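Local coordinates for protein thiosulfate reductase (PDB 2VPZ) that probably reduces polysulfide or thiosulfate, using a molybdenum atom with two molybdopterin guanine dinucleotides and a [4Fe-4S] cluster, at residues I53-V58 with Y63-Y68; V58-Y63 with E510-T515; A70-R75 with T563-G568. One frame throughout, in Å; residues are numbered along the deposited sequence.

Contact 1. Residues I53-V58 with Y63-Y68; sequences IVAHAV and YKVEGY
Ile53 meets the ring of Tyr68 and the backbone of Glu66 where two antiparallel strands, their directions 161° apart, form a beta hairpin. Ile53 N lies 3.6 Å from Tyr68 CE2, at the edge of the ring and near its plane. Ile53 CA also approaches Glu66 O at 3.2 Å, a CA-H...O contact beside the regular ladder.

Val54 and Glu66 are a hydrogen-bonded pair joined in both directions, with Val54 N reaching Glu66 O at 2.8 Å. Val54 CG2 packs 4.0 Å from Tyr68 CD2, the two side chains crossing at about a right angle. Tyr68 sets CG between its backbone N and carbonyl carbon (chi1 66°), which lays the ring against Ile53 and Val54. An alanine in place of Tyr68 would probably open a gap beside Ile53 N and Val54 CG2 and leave Thr563 OG1 without the tyrosine hydroxyl.

Ala55 and Val65 form a non-hydrogen-bonded pair on the face opposite Val54 and Glu66, Ala55 CB sitting 4.0 Å from Val65 CG2. His56 N gives Lys64 O a nearly straight bond (168° at the hydrogen), and His56 O accepts from Tyr63 N. The His56 and Lys64 side chains run side by side. Lys64 then bends so that NZ meets Glu66 OE1 at 2.7 Å, a salt bridge on the syn side; charged side chains of another protein chain also lie near Glu66, its ion pair there long and weak. Val58 CB lies 3.9 Å from Tyr63 CE1.

The hairpin belongs to the Fe4S4 domain, its Ile53 end next to the cluster ligand Cys44. Strand 52-57 is the middle of three antiparallel strands: strand 38-43 bonds its other edge, and Ser39 OG bonds His56 ND1. Leu78 packs on Ile53 and Val65, while Gln83 of helix 80-84 touches Lys64 and Glu66.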
loop_
_atom_site.group_PDB
_atom_site.type_symbol
_atom_site.label_atom_id
_atom_site.label_comp_id
_atom_site.label_asym_id
_atom_site.label_seq_id
_atom_site.Cartn_x
_atom_site.Cartn_y
_atom_site.Cartn_z
ATOM N N ILE A 53 9.649 19.163 -34.271
ATOM C CA ILE A 53 10.267 19.715 -33.066
ATOM C C ILE A 53 10.706 21.186 -33.180
ATOM O O ILE A 53 10.835 21.728 -34.278
ATOM C CB ILE A 53 11.577 18.894 -32.673
ATOM C CG1 ILE A 53 12.572 18.873 -33.818
ATOM C CG2 ILE A 53 11.209 17.454 -32.237
ATOM C CD1 ILE A 53 14.041 18.748 -33.456
ATOM N N VAL A 54 10.906 21.848 -32.040
ATOM C CA VAL A 54 11.430 23.224 -32.034
ATOM C C VAL A 54 12.874 23.043 -31.502
ATOM O O VAL A 54 13.050 22.302 -30.538
ATOM C CB VAL A 54 10.676 24.186 -31.066
ATOM C CG1 VAL A 54 11.397 25.558 -31.048
ATOM C CG2 VAL A 54 9.206 24.338 -31.481
ATOM N N ALA A 55 13.871 23.676 -32.125
ATOM C CA ALA A 55 15.259 23.590 -31.652
ATOM C C ALA A 55 15.686 24.955 -31.103
ATOM O O ALA A 55 15.482 25.977 -31.765
ATOM C CB ALA A 55 16.238 23.158 -32.789
ATOM N N HIS A 56 16.250 24.948 -29.900
ATOM C CA HIS A 56 16.710 26.142 -29.221
ATOM C C HIS A 56 18.243 26.228 -29.294
ATOM O O HIS A 56 18.946 25.454 -28.633
ATOM C CB HIS A 56 16.244 26.139 -27.735
ATOM C CG HIS A 56 14.777 25.984 -27.526
ATOM N ND1 HIS A 56 13.868 26.930 -27.887
ATOM C CD2 HIS A 56 14.063 24.978 -26.994
ATOM C CE1 HIS A 56 12.651 26.524 -27.593
ATOM N NE2 HIS A 56 12.741 25.332 -27.043
ATOM N N ALA A 57 18.746 27.150 -30.111
ATOM C CA ALA A 57 20.179 27.372 -30.221
ATOM C C ALA A 57 20.601 28.705 -29.574
ATOM O O ALA A 57 19.786 29.632 -29.441
ATOM C CB ALA A 57 20.639 27.344 -31.718
ATOM N N VAL A 58 21.859 28.759 -29.136
ATOM C CA VAL A 58 22.536 29.950 -28.569
ATOM C C VAL A 58 23.863 29.958 -29.379
ATOM O O VAL A 58 24.776 29.191 -29.089
ATOM C CB VAL A 58 22.867 29.809 -27.025
ATOM C CG1 VAL A 58 23.866 30.920 -26.603
ATOM C CG2 VAL A 58 21.566 29.895 -26.192
ATOM N N TYR A 63 21.093 23.550 -27.614
ATOM C CA TYR A 63 21.083 23.099 -26.216
ATOM C C TYR A 63 19.866 22.276 -25.776
ATOM O O TYR A 63 19.964 21.413 -24.884
ATOM C CB TYR A 63 21.219 24.305 -25.254
ATOM C CG TYR A 63 22.629 24.847 -25.144
ATOM C CD1 TYR A 63 23.031 25.969 -25.880
ATOM C CD2 TYR A 63 23.583 24.195 -24.350
ATOM C CE1 TYR A 63 24.356 26.432 -25.835
ATOM C CE2 TYR A 63 24.908 24.641 -24.295
ATOM C CZ TYR A 63 25.293 25.764 -25.041
ATOM O OH TYR A 63 26.589 26.207 -25.012
ATOM N N LYS A 64 18.734 22.540 -26.417
ATOM C CA LYS A 64 17.457 21.916 -26.104
ATOM C C LYS A 64 16.570 21.821 -27.343
ATOM O O LYS A 64 16.624 22.652 -28.260
ATOM C CB LYS A 64 16.743 22.721 -25.002
ATOM C CG LYS A 64 15.522 22.050 -24.326
ATOM C CD LYS A 64 15.925 20.821 -23.497
ATOM C CE LYS A 64 14.871 20.422 -22.458
ATOM N NZ LYS A 64 13.721 19.676 -23.048
ATOM N N VAL A 65 15.737 20.786 -27.360
ATOM C CA VAL A 65 14.812 20.523 -28.454
ATOM C C VAL A 65 13.469 20.173 -27.793
ATOM O O VAL A 65 13.435 19.625 -26.696
ATOM C CB VAL A 65 15.358 19.332 -29.315
ATOM C CG1 VAL A 65 14.490 18.100 -29.094
ATOM C CG2 VAL A 65 15.433 19.732 -30.801
ATOM N N GLU A 66 12.352 20.472 -28.430
ATOM C CA GLU A 66 11.096 20.149 -27.773
ATOM C C GLU A 66 9.961 19.796 -28.764
ATOM O O GLU A 66 10.022 20.181 -29.931
ATOM C CB GLU A 66 10.693 21.330 -26.862
ATOM C CG GLU A 66 10.011 20.976 -25.506
ATOM C CD GLU A 66 10.986 20.644 -24.334
ATOM O OE1 GLU A 66 11.916 21.450 -24.076
ATOM O OE2 GLU A 66 10.787 19.593 -23.669
ATOM N N GLY A 67 8.959 19.022 -28.350
ATOM C CA GLY A 67 7.881 18.754 -29.272
ATOM C C GLY A 67 7.024 20.020 -29.351
ATOM O O GLY A 67 7.352 20.986 -28.660
ATOM N N TYR A 68 6.001 20.090 -30.205
ATOM C CA TYR A 68 5.060 21.245 -30.267
ATOM C C TYR A 68 3.598 20.785 -30.538
ATOM O O TYR A 68 3.384 19.857 -31.309
ATOM C CB TYR A 68 5.553 22.421 -31.194
ATOM C CG TYR A 68 5.690 22.253 -32.712
ATOM C CD1 TYR A 68 4.716 22.744 -33.606
ATOM C CD2 TYR A 68 6.849 21.686 -33.261
ATOM C CE1 TYR A 68 4.905 22.677 -35.023
ATOM C CE2 TYR A 68 7.048 21.610 -34.661
ATOM C CZ TYR A 68 6.070 22.108 -35.542
ATOM O OH TYR A 68 6.274 22.014 -36.896
HETATM O O HOH W 1 11.920 23.837 -24.459
#

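Contact 2. Residues V58-Y63 with E510-T515; sequences VGNRVY and EPLFDT
Asn60 and Glu510 bring the two backbones nearest each other, yet their CA atoms remain 7.5 Å apart, so this is an encounter of side chains between a hairpin turn and an irregular loop. Asn60 carries the 58-63 side of it, with its CB directed at the loop. Asn60 OD1 comes 3.6 Å from Glu510 OE2, while Asn60 ND2 is farther from that oxygen at 4.1 Å, and neither approach is assigned as a bond. The side chains cross obliquely, with the amide and carboxylate planes 47° apart. Glu510 brings its carboxylate up by a bend at chi2 (115°). From the same loop, Leu512 slides past Asn60 in the opposite direction, its CD1 methyl 4.2 Å from Asn60 OD1. No hydrogen bond or salt bridge is made between the two segments, and only 127 Å² is buried in all, which marks the junction as a light touch.

The turn itself is more firmly built. Val58 N bonds Arg61 O at 3.2 Å, and Gly59, with phi at 71°, carries the chain round to Asn60. In the loop, a weak bond from Thr515 N to Leu512 O closes the bend around Phe513 and Asp514.

The contact joins the hairpin turn of the Fe4S4 domain to a loop in the molybdopterin oxidoreductase range, away from the annotated sites. His509, just before the loop segment, also touches Asn60. On the hairpin side, Tyr90 gives the Arg61 guanidinium a cation-pi partner and takes the backbone N-H of Val62 on its OH. Residues 510-515 lie in the loop between strand 501-503 and helix 518-528; Leu512 packs on Glu487, and Asp514 O is held by Trp117, at the start of helix 117-134.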
loop_
_atom_site.group_PDB
_atom_site.type_symbol
_atom_site.label_atom_id
_atom_site.label_comp_id
_atom_site.label_asym_id
_atom_site.label_seq_id
_atom_site.Cartn_x
_atom_site.Cartn_y
_atom_site.Cartn_z
ATOM N N VAL A 58 21.859 28.759 -29.136
ATOM C CA VAL A 58 22.536 29.950 -28.569
ATOM C C VAL A 58 23.863 29.958 -29.379
ATOM O O VAL A 58 24.776 29.191 -29.089
ATOM C CB VAL A 58 22.867 29.809 -27.025
ATOM C CG1 VAL A 58 23.866 30.920 -26.603
ATOM C CG2 VAL A 58 21.566 29.895 -26.192
ATOM N N GLY A 59 23.977 30.809 -30.387
ATOM C CA GLY A 59 25.163 30.772 -31.209
ATOM C C GLY A 59 25.123 29.489 -32.046
ATOM O O GLY A 59 24.042 29.057 -32.472
ATOM N N ASN A 60 26.279 28.843 -32.248
ATOM C CA ASN A 60 26.395 27.612 -33.043
ATOM C C ASN A 60 26.125 26.313 -32.292
ATOM O O ASN A 60 26.831 25.325 -32.496
ATOM C CB ASN A 60 27.788 27.532 -33.698
ATOM C CG ASN A 60 27.853 28.211 -35.057
ATOM O OD1 ASN A 60 28.936 28.361 -35.658
ATOM N ND2 ASN A 60 26.699 28.614 -35.554
ATOM N N ARG A 61 25.110 26.292 -31.439
ATOM C CA ARG A 61 24.859 25.083 -30.678
ATOM C C ARG A 61 23.429 24.915 -30.126
ATOM O O ARG A 61 22.914 25.784 -29.415
ATOM C CB ARG A 61 25.888 24.973 -29.542
ATOM C CG ARG A 61 25.506 24.027 -28.408
ATOM C CD ARG A 61 26.338 22.741 -28.332
ATOM N NE ARG A 61 26.117 22.072 -27.053
ATOM C CZ ARG A 61 27.021 21.902 -26.091
ATOM N NH1 ARG A 61 28.258 22.349 -26.254
ATOM N NH2 ARG A 61 26.675 21.312 -24.948
ATOM N N VAL A 62 22.814 23.791 -30.480
ATOM C CA VAL A 62 21.469 23.439 -30.053
ATOM C C VAL A 62 21.511 22.796 -28.632
ATOM O O VAL A 62 21.935 21.646 -28.472
ATOM C CB VAL A 62 20.806 22.460 -31.105
ATOM C CG1 VAL A 62 19.470 21.914 -30.566
ATOM C CG2 VAL A 62 20.602 23.192 -32.458
ATOM N N TYR A 63 21.093 23.550 -27.614
ATOM C CA TYR A 63 21.083 23.099 -26.216
ATOM C C TYR A 63 19.866 22.276 -25.776
ATOM O O TYR A 63 19.964 21.413 -24.884
ATOM C CB TYR A 63 21.219 24.305 -25.254
ATOM C CG TYR A 63 22.629 24.847 -25.144
ATOM C CD1 TYR A 63 23.031 25.969 -25.880
ATOM C CD2 TYR A 63 23.583 24.195 -24.350
ATOM C CE1 TYR A 63 24.356 26.432 -25.835
ATOM C CE2 TYR A 63 24.908 24.641 -24.295
ATOM C CZ TYR A 63 25.293 25.764 -25.041
ATOM O OH TYR A 63 26.589 26.207 -25.012
ATOM N N GLU A 510 24.662 27.135 -39.240
ATOM C CA GLU A 510 25.413 26.579 -40.380
ATOM C C GLU A 510 26.313 25.394 -40.119
ATOM O O GLU A 510 26.888 25.269 -39.014
ATOM C CB GLU A 510 26.264 27.630 -41.154
ATOM C CG GLU A 510 26.754 28.872 -40.362
ATOM C CD GLU A 510 28.296 28.983 -40.179
ATOM O OE1 GLU A 510 29.043 28.694 -41.147
ATOM O OE2 GLU A 510 28.730 29.403 -39.070
ATOM N N PRO A 511 26.461 24.488 -41.131
ATOM C CA PRO A 511 27.300 23.289 -41.033
ATOM C C PRO A 511 28.646 23.573 -40.326
ATOM O O PRO A 511 29.147 24.707 -40.341
ATOM C CB PRO A 511 27.459 22.865 -42.483
ATOM C CG PRO A 511 26.143 23.232 -43.132
ATOM C CD PRO A 511 25.711 24.521 -42.399
ATOM N N LEU A 512 29.253 22.558 -39.719
ATOM C CA LEU A 512 30.521 22.741 -39.017
ATOM C C LEU A 512 31.704 22.109 -39.778
ATOM O O LEU A 512 31.508 21.170 -40.568
ATOM C CB LEU A 512 30.389 22.221 -37.543
ATOM C CG LEU A 512 29.907 23.126 -36.361
ATOM C CD1 LEU A 512 29.209 24.384 -36.905
ATOM C CD2 LEU A 512 28.980 22.370 -35.368
ATOM N N PHE A 513 32.917 22.644 -39.630
ATOM C CA PHE A 513 34.083 22.072 -40.289
ATOM C C PHE A 513 33.917 22.106 -41.827
ATOM O O PHE A 513 33.591 23.144 -42.399
ATOM C CB PHE A 513 34.223 20.605 -39.815
ATOM C CG PHE A 513 34.193 20.426 -38.304
ATOM C CD1 PHE A 513 33.106 19.805 -37.647
ATOM C CD2 PHE A 513 35.229 20.921 -37.516
ATOM C CE1 PHE A 513 33.071 19.669 -36.226
ATOM C CE2 PHE A 513 35.230 20.802 -36.105
ATOM C CZ PHE A 513 34.147 20.174 -35.464
ATOM N N ASP A 514 34.149 20.966 -42.492
ATOM C CA ASP A 514 33.943 20.924 -43.928
ATOM C C ASP A 514 32.735 20.067 -44.276
ATOM O O ASP A 514 32.775 19.177 -45.128
ATOM C CB ASP A 514 35.173 20.424 -44.687
ATOM C CG ASP A 514 35.306 21.075 -46.039
ATOM O OD1 ASP A 514 34.601 22.098 -46.208
ATOM O OD2 ASP A 514 36.070 20.609 -46.908
ATOM N N THR A 515 31.618 20.378 -43.643
ATOM C CA THR A 515 30.402 19.602 -43.819
ATOM C C THR A 515 29.370 20.159 -44.837
ATOM O O THR A 515 29.175 21.373 -44.921
ATOM C CB THR A 515 29.816 19.338 -42.360
ATOM O OG1 THR A 515 30.359 18.122 -41.825
ATOM C CG2 THR A 515 28.332 19.308 -42.375
#

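Contact 3. Residues A70-R75 with T563-G568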
loop_
_atom_site.group_PDB
_atom_site.type_symbol
_atom_site.label_atom_id
_atom_site.label_comp_id
_atom_site.label_asym_id
_atom_site.label_seq_id
_atom_site.Cartn_x
_atom_site.Cartn_y
_atom_site.Cartn_z
ATOM N N ALA A 70 0.453 21.797 -32.199
ATOM C CA ALA A 70 -0.135 21.580 -33.552
ATOM C C ALA A 70 0.405 20.339 -34.306
ATOM O O ALA A 70 -0.370 19.580 -34.890
ATOM C CB ALA A 70 0.047 22.856 -34.452
ATOM N N ASN A 71 1.720 20.132 -34.308
ATOM C CA ASN A 71 2.310 18.957 -34.977
ATOM C C ASN A 71 1.597 17.650 -34.517
ATOM O O ASN A 71 1.633 17.299 -33.345
ATOM C CB ASN A 71 3.818 18.828 -34.710
ATOM C CG ASN A 71 4.495 17.787 -35.589
ATOM O OD1 ASN A 71 4.664 17.993 -36.795
ATOM N ND2 ASN A 71 4.834 16.635 -34.999
ATOM N N PRO A 72 0.910 16.929 -35.457
ATOM C CA PRO A 72 0.216 15.666 -35.122
ATOM C C PRO A 72 1.067 14.474 -34.602
ATOM O O PRO A 72 0.528 13.470 -34.132
ATOM C CB PRO A 72 -0.560 15.285 -36.385
ATOM C CG PRO A 72 -0.592 16.557 -37.235
ATOM C CD PRO A 72 0.641 17.352 -36.837
ATOM N N LYS A 73 2.384 14.573 -34.728
ATOM C CA LYS A 73 3.306 13.522 -34.274
ATOM C C LYS A 73 3.803 13.735 -32.832
ATOM O O LYS A 73 3.585 12.894 -31.969
ATOM C CB LYS A 73 4.491 13.370 -35.249
ATOM C CG LYS A 73 4.145 12.730 -36.595
ATOM C CD LYS A 73 5.390 12.249 -37.307
ATOM C CE LYS A 73 5.079 11.336 -38.494
ATOM N NZ LYS A 73 5.006 9.894 -38.100
ATOM N N SER A 74 4.442 14.866 -32.551
ATOM C CA SER A 74 4.911 15.117 -31.184
ATOM C C SER A 74 3.820 15.615 -30.200
ATOM O O SER A 74 3.762 15.151 -29.053
ATOM C CB SER A 74 6.114 16.074 -31.167
ATOM O OG SER A 74 5.954 17.170 -32.016
ATOM N N ARG A 75 2.932 16.508 -30.654
ATOM C CA ARG A 75 1.894 17.143 -29.809
ATOM C C ARG A 75 2.435 17.661 -28.457
ATOM O O ARG A 75 1.756 17.528 -27.433
ATOM C CB ARG A 75 0.748 16.207 -29.447
ATOM C CG ARG A 75 0.141 15.414 -30.512
ATOM C CD ARG A 75 -0.597 14.352 -29.776
ATOM N NE ARG A 75 -1.302 13.407 -30.599
ATOM C CZ ARG A 75 -1.523 12.153 -30.236
ATOM N NH1 ARG A 75 -1.068 11.751 -29.063
ATOM N NH2 ARG A 75 -2.167 11.323 -31.035
ATOM N N THR A 563 4.572 22.918 -39.555
ATOM C CA THR A 563 3.705 21.846 -40.089
ATOM C C THR A 563 2.418 22.387 -40.795
ATOM O O THR A 563 1.892 23.410 -40.378
ATOM C CB THR A 563 3.155 20.901 -38.966
ATOM O OG1 THR A 563 4.167 20.592 -38.040
ATOM C CG2 THR A 563 2.562 19.609 -39.581
ATOM N N LEU A 564 1.927 21.691 -41.827
ATOM C CA LEU A 564 0.681 22.065 -42.520
ATOM C C LEU A 564 -0.303 20.840 -42.619
ATOM O O LEU A 564 0.086 19.777 -43.161
ATOM C CB LEU A 564 0.956 22.712 -43.930
ATOM C CG LEU A 564 -0.189 23.320 -44.807
ATOM C CD1 LEU A 564 0.173 24.710 -45.392
ATOM C CD2 LEU A 564 -0.572 22.346 -45.954
ATOM N N VAL A 565 -1.502 20.969 -42.025
ATOM C CA VAL A 565 -2.595 19.963 -42.019
ATOM C C VAL A 565 -3.643 20.364 -43.086
ATOM O O VAL A 565 -4.054 21.541 -43.204
ATOM C CB VAL A 565 -3.372 19.799 -40.615
ATOM C CG1 VAL A 565 -4.248 18.498 -40.627
ATOM C CG2 VAL A 565 -2.372 19.749 -39.448
ATOM N N GLN A 566 -4.024 19.353 -43.869
ATOM C CA GLN A 566 -4.962 19.423 -44.964
ATOM C C GLN A 566 -6.211 18.585 -44.743
ATOM O O GLN A 566 -6.268 17.749 -43.837
ATOM C CB GLN A 566 -4.299 18.917 -46.237
ATOM C CG GLN A 566 -3.131 19.679 -46.751
ATOM C CD GLN A 566 -2.827 19.229 -48.147
ATOM O OE1 GLN A 566 -3.328 18.163 -48.534
ATOM N NE2 GLN A 566 -2.052 19.992 -48.909
ATOM N N ARG A 567 -7.226 18.764 -45.578
ATOM C CA ARG A 567 -8.393 17.957 -45.362
ATOM C C ARG A 567 -8.406 16.655 -46.158
ATOM O O ARG A 567 -8.072 16.617 -47.358
ATOM C CB ARG A 567 -9.704 18.726 -45.587
ATOM C CG ARG A 567 -10.883 18.094 -44.843
ATOM C CD ARG A 567 -12.165 18.873 -45.116
ATOM N NE ARG A 567 -12.073 20.263 -44.653
ATOM C CZ ARG A 567 -11.951 21.345 -45.423
ATOM N NH1 ARG A 567 -11.905 21.253 -46.745
ATOM N NH2 ARG A 567 -11.872 22.548 -44.849
ATOM N N GLY A 568 -8.782 15.589 -45.454
ATOM C CA GLY A 568 -8.884 14.255 -46.005
ATOM C C GLY A 568 -10.015 13.422 -45.443
ATOM O O GLY A 568 -11.061 13.947 -45.015
#
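Asn71 and Thr563 are turned toward one another by their first torsions: Asn71 sends CG anti to its N (chi1 -169°), and Thr563 holds OG1 beside its own N (chi1 -43°) with CG2 anti to that N. The side chains cross at about a right angle. Asn71 OD1 and Thr563 OG1 make a close polar approach of 2.9 Å; that hydroxyl probably also bonds Tyr68 OH.

The Thr563 methyl, CG2, points at the Pro72 ring, 4.0 Å from Pro72 CD. Further along, Val565 CG2 approaches Pro72 CG at 4.3 Å, so the proline spans two alternate residues of the strand. The loop keeps its curl through the bond from Arg75 N to Asn71 O (3.1 Å), around residues 72-74 with helical backbone angles.

This loop, between strand 62-67 and helix 80-84, passes beside the cluster ligand Cys51, about 5 Å from the Asn71 side chain, and is packed on strand 563-565. That strand is an outermost one of a small antiparallel sheet, paired with strand 501-503, whose Phe501 packs on Pro72 and Thr563. On the far end of the loop, Arg75 makes a salt bridge to Asp221 of helix 216-227, and Ser74 OG bonds Gly52 O.

In the fold
Contact 1 is the hub. It shares Val58 and Tyr63 with contact 2, whose centre is 14 Å away at the hairpin's turn; Val62 CG1 packs 4.1 Å from Ala55 CB. Toward contact 3, centred 18 Å off, the link is polar: Tyr68 OH stands 2.8 Å from Thr563 OG1, probably a hydrogen bond. Contacts 2 and 3 do not touch, their nearest atoms about 14 Å apart. The iron-sulfur cluster lies at the contact 1 and 3 end: the side chains of Ile53 and Asn71 are about 6 and 8 Å from it. Contact 2 lies away from the annotated sites, although the side chains of Ile53 and Leu512 are each about 13 Å from a bound molybdopterin guanine dinucleotide.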